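Local coordinates for SusD-like protein BACOVA_02651 (Bacteroides ovatus, PDB 5E75) that binds polysaccharide at the cell surface and probably captures xyloglucan before it is transported into the periplasm for degradation, at residues F304-K307 and G308-Y311; Y321-K324 and G325-P329; T228-E231 and D232-Y236; I43-R47 and A48-Y52. All blocks are in the same frame, centred on the assembly; numbering follows the deposited sequence.

Contacts 1 and 2 form one unit. Their centres lie about 5 Å apart, and their strands 310-311 and 321-322 pair antiparallel. Gly-308 N approaches Tyr-323 O at 2.8 Å, probably as a hydrogen bond. Contact 4 lies about 20 Å from both, centre to centre. It still reaches contact 1, since Phe-304 CZ packs on Asp-50 O at 3.4 Å. Strand 283-284 pairs with strand 51-52 of contact 4 and also meets residues 325-329 of contact 2. Contact 3 stands apart: its centre is about 16 Å from that of contact 1, with nearest atoms about 7 Å apart. Ethanediol and Tris, probably from the crystallisation liquor, bind beside contact 4.

Contact 1 of 4, residues F304-K307 and G308-Y311; sequences FFTK and GSYY
Ser-309 N donates to Thr-306 O at 3.0 Å. The bond is fairly straight, 161° at the hydrogen, and it closes a four-residue turn with Lys-307 and Gly-308 at its corner. Gly-308 has a positive phi, where a CB would be pushed against the carbonyl oxygen of Lys-307. The side chains of Thr-306 and Ser-309 come close, with Thr-306 OG1 and Ser-309 OG 3.4 Å apart. Both also have hydrogen bonds to residues outside the turn. Thr-306 OG1 takes one from Lys-454, which also bonds to Lys-307 O. Ser-309 OG bonds to Asn-301 OD1.

Further from the corner, two aromatic rings bridge the arms. Phe-305 turns the edge of its ring to one face of Tyr-311. The centroids are 5.0 Å apart and the planes stand at 66°, a T-shaped pair. Phe-305 CD1 makes the nearest approach, 3.4 Å from Tyr-311 CE1. Phe-305 CE1 sits above the Tyr-311 ring, toward its rim. Tyr-311 has CG anti to its own carbonyl carbon (chi1 -59°), which carries the ring back toward the first arm. Tyr-311 OH passes 3.6 Å from Phe-305 CA and bonds to Asn-301 O. With an alanine in place of this tyrosine, the Phe-305 edge would probably lose the face it packs on, and Asn-301 O would probably lose a hydrogen-bond partner.

Asn-301 thus takes two bonds from residues 308-311 and ties that arm to helix 297-303. The arrangement is a type II beta turn, Thr-306 to Ser-309, with glycine in the third position. It carries the chain from that helix into strand 310-311.

Contact 2 of 4, residues Y321-K324 and G325-P329; sequences YTYK and GTASP
Beyond strand 321-322 the backbone bends at Lys-324 and Gly-325 and curls round the side chain of Tyr-323, so that residues 325 to 329 wrap the ring and its hydroxyl. The Tyr-323 ring points into this curl, with CG anti to the backbone N (chi1 175°). The backbone of Gly-325 lies over one face. Gly-325 N is 3.5 Å above the Tyr-323 plane, over the ring centre, and Gly-325 CA makes a CH-pi contact 3.9 Å from the centroid. A CB on Gly-325 would run into the tyrosine hydroxyl. Tyr-323 OH accepts a hydrogen bond from Ala-327 N at 2.9 Å, with an angle of 149° at the hydrogen. The donor lies in the ring plane at the edge. Ala-327 CB also touches Tyr-323 OH, at 3.5 Å. The Pro-329 and Tyr-323 side chains meet from opposite directions, with Pro-329 CD 3.6 Å from Tyr-323 CZ. A phenylalanine in place of this tyrosine would probably leave Ala-327 N without its acceptor.

The curl follows strand 321-322, which pairs with strand 310-311. Ala-327 and Pro-329 touch Asn-283 in strand 283-284, and Thr-326 makes a backbone bond to Ile-452 in strand 451-454.

Contact 3 of 4, residues T228-E231 and D232-Y236; sequences TNYE and DLFKY
Asp-232 faces Asn-229 twice. Asp-232 N bonds to Asn-229 O at 2.9 Å. Asp-232 OD2 accepts from Asn-229 ND2 at 3.3 Å, along a nearly straight line of 165°. The donor comes from above the carboxylate plane, and the amide and carboxylate stand almost at right angles. A water links the same OD2 to Asn-229 N.

Leu-233 N bonds to Tyr-230 O, and Leu-233 CB lies over the centre of the Phe-234 ring. Phe-234 N in turn bonds to Glu-231 O. The Phe-234 ring directs its edge at one face of Tyr-230, with planes at 61° and Phe-234 CE2 3.6 Å from Tyr-230 CE2. The hydroxyl of Tyr-230 bonds to Glu-414 O and Lys-332.

Lys-235 reaches back with an extended chain to make two salt bridges. Lys-235 NZ meets Glu-231 OE2 on its anti side at 2.8 Å, and Asp-232 OD1 nearly along its C-O bond, also at 2.8 Å. The lysine between the two acids probably eases their repulsion. A second water joins both oxygens, and Tyr-313 adds a cation-pi contact to the lysine.

Three successive i+3 to i backbone bonds thus coil the loop between helix 205-221 and strand 244-248, with a salt-bridge network along one side.

Contact 4 of 4, residues I43-R47 and A48-Y52; sequences IGSGR and ANDMY
Met-51 folds its thioether back over the last helical turn before it. Met-51 SD lies 3.7 Å from Ser-45 CB, and Met-51 CE rests 3.6 Å from Gly-46 N. The chain bends twice to get there: CG sits between the backbone N and the carbonyl carbon (chi1 82°), and chi2 turns it again. Met-51 O is buried with no hydrogen-bonding partner.

Ser-45 is held at both ends. Ser-45 OG donates to Asp-50 OD2 at 2.8 Å, coming from above the carboxylate plane. Ser-45 O accepts from Asp-50 N at 3.0 Å and, weakly, from Ala-48 N. The Asp-50 carboxylate has further partners that would hold its rotation: OD2 takes Met-417 N and OD1 takes Asn-421 ND2. Gly-46 O accepts from Asn-49 N at 2.8 Å, closing a type I turn. Asn-49 leaves helical angles with a positive phi of 64°, and its ND2 bonds to Asp-287.

The extended Arg-47 chain brings NH2 to Ile-493 O. Ala-48 packs on Asn-421 and Met-425 of helix 421-431. The bonds from Asp-50 N to Ser-45 O and from Asn-49 N to Gly-46 O, with the Asn-49 backbone in the left-handed helical region, make a Schellman motif. It ends the helix and sends the chain into strand 51-52, paired with strand 283-284.

Contact 1 of 4, residues F304-K307 and G308-Y311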
loop_
_atom_site.group_PDB
_atom_site.type_symbol
_atom_site.label_atom_id
_atom_site.label_comp_id
_atom_site.label_asym_id
_atom_site.label_seq_id
_atom_site.Cartn_x
_atom_site.Cartn_y
_atom_site.Cartn_z
ATOM N N PHE A 304 15.150 -1.759 3.370
ATOM C CA PHE A 304 16.226 -0.946 2.785
ATOM C C PHE A 304 17.579 -1.589 3.011
ATOM O O PHE A 304 17.839 -2.133 4.075
ATOM C CB PHE A 304 16.276 0.456 3.423
ATOM C CG PHE A 304 15.000 1.220 3.292
ATOM C CD1 PHE A 304 14.618 1.767 2.074
ATOM C CD2 PHE A 304 14.161 1.367 4.389
ATOM C CE1 PHE A 304 13.409 2.449 1.952
ATOM C CE2 PHE A 304 12.967 2.050 4.283
ATOM C CZ PHE A 304 12.577 2.595 3.054
ATOM N N PHE A 305 18.455 -1.475 2.019
ATOM C CA PHE A 305 19.877 -1.793 2.187
ATOM C C PHE A 305 20.503 -0.700 3.051
ATOM O O PHE A 305 20.234 0.469 2.828
ATOM C CB PHE A 305 20.587 -1.806 0.839
ATOM C CG PHE A 305 20.124 -2.894 -0.105
ATOM C CD1 PHE A 305 20.526 -4.213 0.081
ATOM C CD2 PHE A 305 19.328 -2.601 -1.216
ATOM C CE1 PHE A 305 20.135 -5.207 -0.793
ATOM C CE2 PHE A 305 18.941 -3.607 -2.085
ATOM C CZ PHE A 305 19.353 -4.900 -1.876
ATOM N N THR A 306 21.332 -1.057 4.030
ATOM C CA THR A 306 22.189 -0.085 4.700
ATOM C C THR A 306 23.566 -0.711 4.853
ATOM O O THR A 306 23.707 -1.925 4.766
ATOM C CB THR A 306 21.650 0.371 6.075
ATOM O OG1 THR A 306 21.477 -0.759 6.937
ATOM C CG2 THR A 306 20.316 1.136 5.927
ATOM N N LYS A 307 24.574 0.129 5.055
ATOM C CA LYS A 307 25.970 -0.300 4.963
ATOM C C LYS A 307 26.282 -1.531 5.808
ATOM O O LYS A 307 26.033 -1.550 7.012
ATOM C CB LYS A 307 26.879 0.846 5.379
ATOM C CG LYS A 307 28.353 0.578 5.082
ATOM C CD LYS A 307 29.182 1.818 5.337
ATOM C CE LYS A 307 30.567 1.672 4.735
ATOM N NZ LYS A 307 31.388 2.883 4.987
ATOM N N GLY A 308 26.857 -2.540 5.166
ATOM C CA GLY A 308 27.267 -3.746 5.860
ATOM C C GLY A 308 26.189 -4.805 6.024
ATOM O O GLY A 308 26.475 -5.908 6.484
ATOM N N SER A 309 24.948 -4.504 5.639
ATOM C CA SER A 309 23.899 -5.507 5.747
ATOM C C SER A 309 24.113 -6.621 4.735
ATOM O O SER A 309 24.430 -6.359 3.569
ATOM C CB SER A 309 22.512 -4.894 5.538
ATOM O OG SER A 309 22.184 -4.054 6.644
ATOM N N TYR A 310 23.937 -7.853 5.209
ATOM C CA TYR A 310 24.156 -9.072 4.429
ATOM C C TYR A 310 22.857 -9.805 4.118
ATOM O O TYR A 310 21.973 -9.916 4.958
ATOM C CB TYR A 310 25.153 -10.008 5.150
ATOM C CG TYR A 310 25.340 -11.346 4.466
ATOM C CD1 TYR A 310 26.127 -11.478 3.327
ATOM C CD2 TYR A 310 24.706 -12.471 4.947
ATOM C CE1 TYR A 310 26.281 -12.700 2.706
ATOM C CE2 TYR A 310 24.850 -13.688 4.333
ATOM C CZ TYR A 310 25.633 -13.797 3.212
ATOM O OH TYR A 310 25.754 -15.034 2.595
ATOM N N TYR A 311 22.765 -10.273 2.881
ATOM C CA TYR A 311 21.596 -10.977 2.356
ATOM C C TYR A 311 22.035 -12.318 1.778
ATOM O O TYR A 311 22.648 -12.362 0.717
ATOM C CB TYR A 311 20.923 -10.121 1.270
ATOM C CG TYR A 311 20.482 -8.787 1.807
ATOM C CD1 TYR A 311 21.384 -7.758 2.001
ATOM C CD2 TYR A 311 19.160 -8.565 2.157
ATOM C CE1 TYR A 311 20.991 -6.547 2.541
ATOM C CE2 TYR A 311 18.750 -7.362 2.698
ATOM C CZ TYR A 311 19.669 -6.346 2.881
ATOM O OH TYR A 311 19.338 -5.121 3.418
#

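Contact 2 of 4, residues Y321-K324 and G325-P329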
loop_
_atom_site.group_PDB
_atom_site.type_symbol
_atom_site.label_atom_id
_atom_site.label_comp_id
_atom_site.label_asym_id
_atom_site.label_seq_id
_atom_site.Cartn_x
_atom_site.Cartn_y
_atom_site.Cartn_z
ATOM N N TYR A 321 24.998 -11.382 -0.691
ATOM C CA TYR A 321 25.293 -10.001 -1.035
ATOM C C TYR A 321 25.423 -9.132 0.205
ATOM O O TYR A 321 24.577 -9.178 1.110
ATOM C CB TYR A 321 24.166 -9.415 -1.904
ATOM C CG TYR A 321 24.310 -7.935 -2.181
ATOM C CD1 TYR A 321 25.214 -7.468 -3.113
ATOM C CD2 TYR A 321 23.555 -7.004 -1.494
ATOM C CE1 TYR A 321 25.354 -6.113 -3.348
ATOM C CE2 TYR A 321 23.682 -5.669 -1.726
ATOM C CZ TYR A 321 24.583 -5.213 -2.644
ATOM O OH TYR A 321 24.696 -3.862 -2.859
ATOM N N THR A 322 26.477 -8.321 0.237
ATOM C CA THR A 322 26.657 -7.314 1.260
ATOM C C THR A 322 26.596 -5.949 0.598
ATOM O O THR A 322 27.327 -5.678 -0.349
ATOM C CB THR A 322 28.026 -7.456 1.941
ATOM O OG1 THR A 322 28.114 -8.741 2.562
ATOM C CG2 THR A 322 28.222 -6.390 2.987
ATOM N N TYR A 323 25.731 -5.073 1.103
ATOM C CA TYR A 323 25.690 -3.705 0.615
ATOM C C TYR A 323 26.866 -2.925 1.185
ATOM O O TYR A 323 27.041 -2.863 2.399
ATOM C CB TYR A 323 24.370 -3.033 1.014
ATOM C CG TYR A 323 24.299 -1.569 0.640
ATOM C CD1 TYR A 323 24.206 -1.176 -0.687
ATOM C CD2 TYR A 323 24.311 -0.582 1.611
ATOM C CE1 TYR A 323 24.151 0.175 -1.027
ATOM C CE2 TYR A 323 24.231 0.748 1.282
ATOM C CZ TYR A 323 24.157 1.130 -0.035
ATOM O OH TYR A 323 24.099 2.460 -0.357
ATOM N N LYS A 324 27.656 -2.319 0.306
ATOM C CA LYS A 324 28.889 -1.646 0.731
ATOM C C LYS A 324 28.862 -0.149 0.467
ATOM O O LYS A 324 29.861 0.548 0.687
ATOM C CB LYS A 324 30.096 -2.286 0.037
ATOM C CG LYS A 324 30.294 -3.719 0.487
ATOM C CD LYS A 324 31.366 -4.430 -0.308
ATOM C CE LYS A 324 31.503 -5.868 0.153
ATOM N NZ LYS A 324 32.628 -6.565 -0.523
ATOM N N GLY A 325 27.729 0.360 0.003
ATOM C CA GLY A 325 27.540 1.790 -0.146
ATOM C C GLY A 325 27.262 2.474 1.178
ATOM O O GLY A 325 27.326 1.844 2.239
ATOM N N THR A 326 26.900 3.748 1.113
ATOM C CA THR A 326 26.656 4.549 2.311
ATOM C C THR A 326 25.336 5.290 2.231
ATOM O O THR A 326 25.147 6.303 2.874
ATOM C CB THR A 326 27.792 5.566 2.569
ATOM O OG1 THR A 326 27.865 6.501 1.493
ATOM C CG2 THR A 326 29.123 4.845 2.699
ATOM N N ALA A 327 24.427 4.764 1.427
ATOM C CA ALA A 327 23.083 5.315 1.294
ATOM C C ALA A 327 22.049 4.311 1.830
ATOM O O ALA A 327 22.342 3.539 2.748
ATOM C CB ALA A 327 22.836 5.701 -0.136
ATOM N N SER A 328 20.831 4.335 1.293
ATOM C CA SER A 328 19.759 3.516 1.841
ATOM C C SER A 328 18.799 3.072 0.730
ATOM O O SER A 328 17.586 3.273 0.824
ATOM C CB SER A 328 19.037 4.268 2.967
ATOM O OG SER A 328 18.706 5.585 2.580
ATOM N N PRO A 329 19.328 2.452 -0.331
ATOM C CA PRO A 329 18.449 2.086 -1.440
ATOM C C PRO A 329 17.422 1.018 -1.050
ATOM O O PRO A 329 17.554 0.298 -0.050
ATOM C CB PRO A 329 19.429 1.589 -2.507
ATOM C CG PRO A 329 20.669 1.146 -1.757
ATOM C CD PRO A 329 20.737 2.058 -0.566
#

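Contact 3 of 4, residues T228-E231 and D232-Y236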
loop_
_atom_site.group_PDB
_atom_site.type_symbol
_atom_site.label_atom_id
_atom_site.label_comp_id
_atom_site.label_asym_id
_atom_site.label_seq_id
_atom_site.Cartn_x
_atom_site.Cartn_y
_atom_site.Cartn_z
ATOM N N THR A 228 6.622 -16.928 9.529
ATOM C CA THR A 228 7.608 -16.931 10.606
ATOM C C THR A 228 8.687 -15.869 10.411
ATOM O O THR A 228 9.098 -15.192 11.366
ATOM C CB THR A 228 8.256 -18.322 10.722
ATOM O OG1 THR A 228 7.237 -19.289 11.021
ATOM C CG2 THR A 228 9.311 -18.341 11.808
ATOM N N ASN A 229 9.152 -15.723 9.175
ATOM C CA ASN A 229 10.218 -14.779 8.864
ATOM C C ASN A 229 9.703 -13.666 7.976
ATOM O O ASN A 229 9.250 -13.921 6.867
ATOM C CB ASN A 229 11.346 -15.494 8.139
ATOM C CG ASN A 229 11.888 -16.660 8.919
ATOM O OD1 ASN A 229 12.288 -16.512 10.073
ATOM N ND2 ASN A 229 11.899 -17.833 8.293
ATOM N N TYR A 230 9.768 -12.437 8.476
ATOM C CA TYR A 230 9.315 -11.281 7.733
ATOM C C TYR A 230 9.921 -11.234 6.329
ATOM O O TYR A 230 9.226 -10.919 5.378
ATOM C CB TYR A 230 9.703 -10.035 8.516
ATOM C CG TYR A 230 9.269 -8.698 7.953
ATOM C CD1 TYR A 230 8.013 -8.190 8.215
ATOM C CD2 TYR A 230 10.147 -7.928 7.201
ATOM C CE1 TYR A 230 7.619 -6.950 7.724
ATOM C CE2 TYR A 230 9.776 -6.686 6.702
ATOM C CZ TYR A 230 8.514 -6.189 6.986
ATOM O OH TYR A 230 8.163 -4.940 6.510
ATOM N N GLU A 231 11.212 -11.549 6.194
ATOM C CA GLU A 231 11.869 -11.463 4.895
ATOM C C GLU A 231 11.227 -12.366 3.849
ATOM O O GLU A 231 11.288 -12.081 2.650
ATOM C CB GLU A 231 13.379 -11.787 5.002
ATOM C CG GLU A 231 13.683 -13.253 5.346
ATOM C CD GLU A 231 15.165 -13.610 5.302
ATOM O OE1 GLU A 231 15.947 -12.911 5.977
ATOM O OE2 GLU A 231 15.538 -14.592 4.608
ATOM N N ASP A 232 10.614 -13.460 4.302
ATOM C CA ASP A 232 10.030 -14.423 3.378
ATOM C C ASP A 232 8.818 -13.870 2.633
ATOM O O ASP A 232 8.490 -14.355 1.555
ATOM C CB ASP A 232 9.640 -15.714 4.103
ATOM C CG ASP A 232 10.848 -16.574 4.481
ATOM O OD1 ASP A 232 11.947 -16.352 3.948
ATOM O OD2 ASP A 232 10.678 -17.496 5.295
ATOM N N LEU A 233 8.167 -12.849 3.194
ATOM C CA LEU A 233 6.990 -12.260 2.563
ATOM C C LEU A 233 7.320 -11.628 1.213
ATOM O O LEU A 233 6.441 -11.453 0.375
ATOM C CB LEU A 233 6.404 -11.167 3.461
ATOM C CG LEU A 233 5.706 -11.617 4.730
ATOM C CD1 LEU A 233 5.563 -10.435 5.681
ATOM C CD2 LEU A 233 4.358 -12.260 4.418
ATOM N N PHE A 234 8.588 -11.282 1.005
ATOM C CA PHE A 234 8.989 -10.445 -0.122
ATOM C C PHE A 234 9.914 -11.186 -1.068
ATOM O O PHE A 234 10.736 -10.588 -1.759
ATOM C CB PHE A 234 9.572 -9.136 0.423
ATOM C CG PHE A 234 8.720 -8.542 1.499
ATOM C CD1 PHE A 234 7.511 -7.936 1.188
ATOM C CD2 PHE A 234 9.090 -8.652 2.824
ATOM C CE1 PHE A 234 6.694 -7.433 2.193
ATOM C CE2 PHE A 234 8.264 -8.141 3.830
ATOM C CZ PHE A 234 7.092 -7.525 3.508
ATOM N N LYS A 235 9.703 -12.505 -1.134
ATOM C CA LYS A 235 10.376 -13.389 -2.073
ATOM C C LYS A 235 9.324 -14.010 -2.981
ATOM O O LYS A 235 8.239 -14.390 -2.527
ATOM C CB LYS A 235 11.119 -14.488 -1.323
ATOM C CG LYS A 235 12.185 -13.976 -0.397
ATOM C CD LYS A 235 12.811 -15.092 0.430
ATOM C CE LYS A 235 13.687 -14.543 1.548
ATOM N NZ LYS A 235 14.209 -15.620 2.417
ATOM N N TYR A 236 9.646 -14.108 -4.262
ATOM C CA TYR A 236 8.701 -14.601 -5.262
ATOM C C TYR A 236 8.192 -16.026 -4.989
ATOM O O TYR A 236 7.022 -16.329 -5.244
ATOM C CB TYR A 236 9.320 -14.480 -6.662
ATOM C CG TYR A 236 9.061 -15.642 -7.584
ATOM C CD1 TYR A 236 7.903 -15.716 -8.323
ATOM C CD2 TYR A 236 10.001 -16.653 -7.721
ATOM C CE1 TYR A 236 7.675 -16.797 -9.180
ATOM C CE2 TYR A 236 9.791 -17.714 -8.542
ATOM C CZ TYR A 236 8.636 -17.785 -9.275
ATOM O OH TYR A 236 8.456 -18.871 -10.101
HETATM O O HOH W 1 8.584 -17.594 6.987
HETATM O O HOH W 2 14.468 -17.259 5.504
#

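Contact 4 of 4, residues I43-R47 and A48-Y52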
loop_
_atom_site.group_PDB
_atom_site.type_symbol
_atom_site.label_atom_id
_atom_site.label_comp_id
_atom_site.label_asym_id
_atom_site.label_seq_id
_atom_site.Cartn_x
_atom_site.Cartn_y
_atom_site.Cartn_z
ATOM N N ILE A 43 2.813 7.878 -4.727
ATOM C CA ILE A 43 1.603 8.156 -3.963
ATOM C C ILE A 43 1.546 7.327 -2.681
ATOM O O ILE A 43 1.322 7.866 -1.595
ATOM C CB ILE A 43 0.336 7.936 -4.808
ATOM C CG1 ILE A 43 0.305 8.936 -5.976
ATOM C CG2 ILE A 43 -0.897 8.104 -3.945
ATOM C CD1 ILE A 43 -0.874 8.728 -6.936
ATOM N N GLY A 44 1.763 6.023 -2.772
ATOM C CA GLY A 44 1.584 5.168 -1.608
ATOM C C GLY A 44 2.726 5.224 -0.600
ATOM O O GLY A 44 2.499 5.171 0.619
ATOM N N SER A 45 3.960 5.307 -1.109
ATOM C CA SER A 45 5.167 5.294 -0.274
ATOM C C SER A 45 5.887 6.643 -0.201
ATOM O O SER A 45 6.247 7.099 0.885
ATOM C CB SER A 45 6.145 4.199 -0.721
ATOM O OG SER A 45 5.789 2.947 -0.168
ATOM N N GLY A 46 6.102 7.280 -1.348
ATOM C CA GLY A 46 6.808 8.553 -1.353
ATOM C C GLY A 46 6.120 9.595 -0.488
ATOM O O GLY A 46 6.734 10.275 0.329
ATOM N N ARG A 47 4.813 9.717 -0.649
ATOM C CA ARG A 47 4.080 10.765 0.034
ATOM C C ARG A 47 4.053 10.550 1.548
ATOM O O ARG A 47 3.921 11.504 2.304
ATOM C CB ARG A 47 2.663 10.867 -0.524
ATOM C CG ARG A 47 1.954 12.173 -0.176
ATOM C CD ARG A 47 0.883 12.420 -1.183
ATOM N NE ARG A 47 0.066 13.599 -0.932
ATOM C CZ ARG A 47 0.392 14.843 -1.258
ATOM N NH1 ARG A 47 1.572 15.114 -1.799
ATOM N NH2 ARG A 47 -0.474 15.817 -1.042
ATOM N N ALA A 48 4.242 9.308 1.993
ATOM C CA ALA A 48 4.379 8.991 3.412
ATOM C C ALA A 48 5.778 9.286 3.945
ATOM O O ALA A 48 6.018 9.152 5.137
ATOM C CB ALA A 48 4.071 7.517 3.658
ATOM N N ASN A 49 6.689 9.664 3.057
ATOM C CA ASN A 49 8.116 9.771 3.364
ATOM C C ASN A 49 8.749 8.426 3.718
ATOM O O ASN A 49 9.668 8.346 4.530
ATOM C CB ASN A 49 8.415 10.820 4.453
ATOM C CG ASN A 49 9.846 11.320 4.398
ATOM O OD1 ASN A 49 10.424 11.443 3.321
ATOM N ND2 ASN A 49 10.412 11.636 5.553
ATOM N N ASP A 50 8.298 7.355 3.079
ATOM C CA ASP A 50 9.014 6.080 3.206
ATOM C C ASP A 50 10.416 6.266 2.630
ATOM O O ASP A 50 11.399 5.751 3.167
ATOM C CB ASP A 50 8.338 4.961 2.401
ATOM C CG ASP A 50 7.101 4.355 3.065
ATOM O OD1 ASP A 50 6.597 4.822 4.095
ATOM O OD2 ASP A 50 6.583 3.374 2.484
ATOM N N MET A 51 10.494 6.975 1.508
ATOM C CA MET A 51 11.740 7.133 0.756
ATOM C C MET A 51 11.683 8.435 -0.042
ATOM O O MET A 51 10.618 9.061 -0.182
ATOM C CB MET A 51 11.984 5.907 -0.149
ATOM C CG MET A 51 11.233 5.907 -1.485
ATOM S SD MET A 51 9.455 5.848 -1.336
ATOM C CE MET A 51 9.023 6.100 -3.020
ATOM N N TYR A 52 12.836 8.843 -0.556
ATOM C CA TYR A 52 12.971 10.102 -1.272
ATOM C C TYR A 52 14.045 10.006 -2.336
ATOM O O TYR A 52 15.059 9.340 -2.154
ATOM C CB TYR A 52 13.344 11.216 -0.279
ATOM C CG TYR A 52 13.574 12.587 -0.891
ATOM C CD1 TYR A 52 12.508 13.384 -1.282
ATOM C CD2 TYR A 52 14.853 13.099 -1.038
ATOM C CE1 TYR A 52 12.711 14.639 -1.826
ATOM C CE2 TYR A 52 15.058 14.355 -1.595
ATOM C CZ TYR A 52 13.991 15.114 -1.967
ATOM O OH TYR A 52 14.198 16.367 -2.519
#